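Local coordinates for protein VirX1 (Cyanophage Syn10, PDB 6QGM) that iodinates diverse substrates as a viral halogenase, probably flavin-dependent like the tryptophan halogenases to whose family it belongs, at residues 4-9 against 218-223. Sequence-based numbering, arbitrary orientation.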
ATOM      1  N   ILE B   4      16.998 -30.507  -8.126  1.00 61.06           N
ATOM      2  CA  ILE B   4      17.083 -31.221  -6.819  1.00 59.30           C
ATOM      3  C   ILE B   4      16.523 -32.639  -7.008  1.00 61.77           C
ATOM      4  O   ILE B   4      15.271 -32.764  -7.104  1.00 63.87           O
ATOM      5  CB  ILE B   4      16.301 -30.465  -5.727  1.00 57.27           C
ATOM      6  CG1 ILE B   4      16.759 -29.015  -5.588  1.00 56.74           C
ATOM      7  CG2 ILE B   4      16.387 -31.208  -4.398  1.00 57.51           C
ATOM      8  CD1 ILE B   4      15.755 -28.104  -4.925  1.00 56.48           C
ATOM      9  N   GLU B   5      17.391 -33.656  -7.078  1.00 60.99           N
ATOM     10  CA  GLU B   5      16.970 -35.077  -7.194  1.00 62.51           C
ATOM     11  C   GLU B   5      17.142 -35.768  -5.837  1.00 60.81           C
ATOM     12  O   GLU B   5      16.315 -36.634  -5.498  1.00 62.40           O
ATOM     13  CB  GLU B   5      17.752 -35.805  -8.282  1.00 64.97           C
ATOM     14  CG  GLU B   5      17.540 -35.221  -9.669  1.00 67.86           C
ATOM     15  CD  GLU B   5      18.132 -36.060 -10.794  1.00 70.97           C
ATOM     16  OE1 GLU B   5      19.277 -36.545 -10.616  1.00 72.62           O
ATOM     17  OE2 GLU B   5      17.463 -36.226 -11.858  1.00 73.10           O
ATOM     18  N   SER B   6      18.189 -35.419  -5.094  1.00 59.46           N
ATOM     19  CA  SER B   6      18.492 -36.035  -3.782  1.00 58.91           C
ATOM     20  C   SER B   6      18.595 -34.948  -2.719  1.00 56.90           C
ATOM     21  O   SER B   6      19.035 -33.833  -3.039  1.00 55.27           O
ATOM     22  CB  SER B   6      19.742 -36.856  -3.834  1.00 60.29           C
ATOM     23  OG  SER B   6      20.871 -36.024  -3.991  1.00 59.94           O
ATOM     24  N   VAL B   7      18.217 -35.298  -1.494  1.00 56.63           N
ATOM     25  CA  VAL B   7      18.173 -34.368  -0.334  1.00 56.48           C
ATOM     26  C   VAL B   7      18.845 -35.057   0.860  1.00 56.68           C
ATOM     27  O   VAL B   7      18.564 -36.244   1.096  1.00 58.86           O
ATOM     28  CB  VAL B   7      16.721 -33.937  -0.055  1.00 55.35           C
ATOM     29  CG1 VAL B   7      16.581 -33.219   1.278  1.00 54.87           C
ATOM     30  CG2 VAL B   7      16.171 -33.076  -1.185  1.00 55.31           C
ATOM     31  N   ALA B   8      19.733 -34.340   1.549  1.00 56.83           N
ATOM     32  CA  ALA B   8      20.362 -34.745   2.824  1.00 57.51           C
ATOM     33  C   ALA B   8      19.867 -33.815   3.939  1.00 56.38           C
ATOM     34  O   ALA B   8      20.231 -32.625   3.930  1.00 56.96           O
ATOM     35  CB  ALA B   8      21.861 -34.702   2.698  1.00 58.70           C
ATOM     36  N   ILE B   9      19.042 -34.339   4.847  1.00 56.84           N
ATOM     37  CA  ILE B   9      18.559 -33.600   6.049  1.00 58.63           C
ATOM     38  C   ILE B   9      19.540 -33.882   7.195  1.00 61.33           C
ATOM     39  O   ILE B   9      19.731 -35.058   7.523  1.00 61.13           O
ATOM     40  CB  ILE B   9      17.118 -34.009   6.395  1.00 58.89           C
ATOM     41  CG1 ILE B   9      16.168 -33.738   5.224  1.00 61.78           C
ATOM     42  CG2 ILE B   9      16.651 -33.298   7.653  1.00 57.88           C
ATOM     43  CD1 ILE B   9      14.968 -34.665   5.156  1.00 63.23           C
ATOM     44  N   PHE B 218      26.965 -36.927  -0.307  1.00 68.58           N
ATOM     45  CA  PHE B 218      26.614 -36.164  -1.533  1.00 65.59           C
ATOM     46  C   PHE B 218      25.095 -35.983  -1.611  1.00 61.43           C
ATOM     47  O   PHE B 218      24.364 -36.950  -1.452  1.00 61.28           O
ATOM     48  CB  PHE B 218      27.164 -36.888  -2.767  1.00 66.20           C
ATOM     49  CG  PHE B 218      28.673 -36.963  -2.833  1.00 68.61           C
ATOM     50  CD1 PHE B 218      29.412 -35.938  -3.411  1.00 68.57           C
ATOM     51  CD2 PHE B 218      29.363 -38.052  -2.301  1.00 69.76           C
ATOM     52  CE1 PHE B 218      30.794 -36.005  -3.463  1.00 68.73           C
ATOM     53  CE2 PHE B 218      30.746 -38.113  -2.355  1.00 68.50           C
ATOM     54  CZ  PHE B 218      31.456 -37.097  -2.942  1.00 68.96           C
ATOM     55  N   ALA B 219      24.638 -34.757  -1.831  1.00 59.03           N
ATOM     56  CA  ALA B 219      23.220 -34.417  -2.051  1.00 56.90           C
ATOM     57  C   ALA B 219      23.158 -33.159  -2.914  1.00 57.65           C
ATOM     58  O   ALA B 219      24.143 -32.393  -2.897  1.00 55.51           O
ATOM     59  CB  ALA B 219      22.517 -34.219  -0.729  1.00 55.81           C
ATOM     60  N   ASP B 220      22.063 -32.978  -3.660  1.00 59.02           N
ATOM     61  CA  ASP B 220      21.817 -31.773  -4.498  1.00 59.24           C
ATOM     62  C   ASP B 220      21.419 -30.622  -3.571  1.00 58.95           C
ATOM     63  O   ASP B 220      21.799 -29.477  -3.843  1.00 61.07           O
ATOM     64  CB  ASP B 220      20.746 -32.023  -5.561  1.00 58.94           C
ATOM     65  CG  ASP B 220      21.108 -33.063  -6.614  1.00 60.66           C
ATOM     66  OD1 ASP B 220      22.300 -33.158  -6.992  1.00 60.68           O
ATOM     67  OD2 ASP B 220      20.181 -33.769  -7.059  1.00 62.77           O
ATOM     68  N   LEU B 221      20.692 -30.933  -2.501  1.00 60.03           N
ATOM     69  CA  LEU B 221      20.205 -29.952  -1.495  1.00 61.29           C
ATOM     70  C   LEU B 221      20.442 -30.510  -0.092  1.00 60.09           C
ATOM     71  O   LEU B 221      20.078 -31.669   0.160  1.00 59.72           O
ATOM     72  CB  LEU B 221      18.713 -29.689  -1.701  1.00 63.51           C
ATOM     73  CG  LEU B 221      18.135 -28.619  -0.778  1.00 64.87           C
ATOM     74  CD1 LEU B 221      18.631 -27.237  -1.192  1.00 63.30           C
ATOM     75  CD2 LEU B 221      16.611 -28.687  -0.746  1.00 64.96           C
ATOM     76  N   TYR B 222      21.007 -29.684   0.782  1.00 59.44           N
ATOM     77  CA  TYR B 222      21.272 -29.989   2.206  1.00 59.37           C
ATOM     78  C   TYR B 222      20.289 -29.175   3.049  1.00 59.13           C
ATOM     79  O   TYR B 222      20.151 -27.969   2.823  1.00 59.89           O
ATOM     80  CB  TYR B 222      22.734 -29.682   2.522  1.00 58.28           C
ATOM     81  CG  TYR B 222      23.702 -30.540   1.756  1.00 58.38           C
ATOM     82  CD1 TYR B 222      24.065 -30.221   0.452  1.00 58.59           C
ATOM     83  CD2 TYR B 222      24.240 -31.680   2.328  1.00 57.98           C
ATOM     84  CE1 TYR B 222      24.950 -31.016  -0.260  1.00 59.38           C
ATOM     85  CE2 TYR B 222      25.131 -32.482   1.631  1.00 58.70           C
ATOM     86  CZ  TYR B 222      25.493 -32.145   0.338  1.00 59.62           C
ATOM     87  OH  TYR B 222      26.361 -32.936  -0.354  1.00 58.71           O
ATOM     88  N   ILE B 223      19.595 -29.832   3.971  1.00 59.80           N
ATOM     89  CA  ILE B 223      18.576 -29.177   4.837  1.00 60.24           C
ATOM     90  C   ILE B 223      19.119 -29.171   6.259  1.00 58.72           C
ATOM     91  O   ILE B 223      19.477 -30.256   6.773  1.00 61.16           O
ATOM     92  CB  ILE B 223      17.205 -29.877   4.713  1.00 62.49           C
ATOM     93  CG1 ILE B 223      16.748 -29.930   3.248  1.00 61.32           C
ATOM     94  CG2 ILE B 223      16.168 -29.182   5.593  1.00 62.81           C
ATOM     95  CD1 ILE B 223      15.399 -30.537   3.042  1.00 62.68           C
TER
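Val7, Ala8 and Ile9 pair in parallel with Leu221, Tyr222 and Ile223, joining strand 6-10 to strand 221-224 in the mixed sheet of a Rossmann-type domain. Two backbone bonds carry the pairing: Ala8 N donates to Leu221 O at 3.0 Å, and Ile223 N to Ala8 O at 2.9 Å.

Before the strands pair, Asp220 ties down the incoming chain. With its CG beside its own backbone N (chi1 -64°), its carboxylate reaches back to two successive amides. Asp220 OD2 takes Glu5 N on its anti lone pair at 2.8 Å, whereas Ser6 N approaches from above the carboxylate plane. The short aspartate side chain holds the carboxylate close to its own backbone, level with both amides, so that one oxygen serves the two. Ser6 answers in return: its OG and its O both accept from Asp220 N, the OG 3.3 Å away.

On the face bearing Val7 and Ile9, branched aliphatic residues mesh. Ile223 CD1 meets Val7 CG1 and also Ile9 CG1, the two isoleucines running side by side. On the face bearing Ala8 and Tyr222, the methyl of Ala219, from the loop before the strand, meets Ala8 CB and covers one face of the Tyr222 ring toward its rim; such small side chains let backbones and ring lie near one another. Tyr222 OH accepts from Ala219 N and is also bonded to Ile217 O, tying the ring to the chain that leads into its strand.

Ile9 also touches the GxGxxG-like segment, which leads into helix 14-26 and is consistent with a dinucleotide-binding fold. Strand 31-36 flanks strand 6-10 on the side away from 221-224, helix 14-26 packs over Ile9 and Ile223, and Trp337 of strand 337-338 touches Ile4 and Leu221.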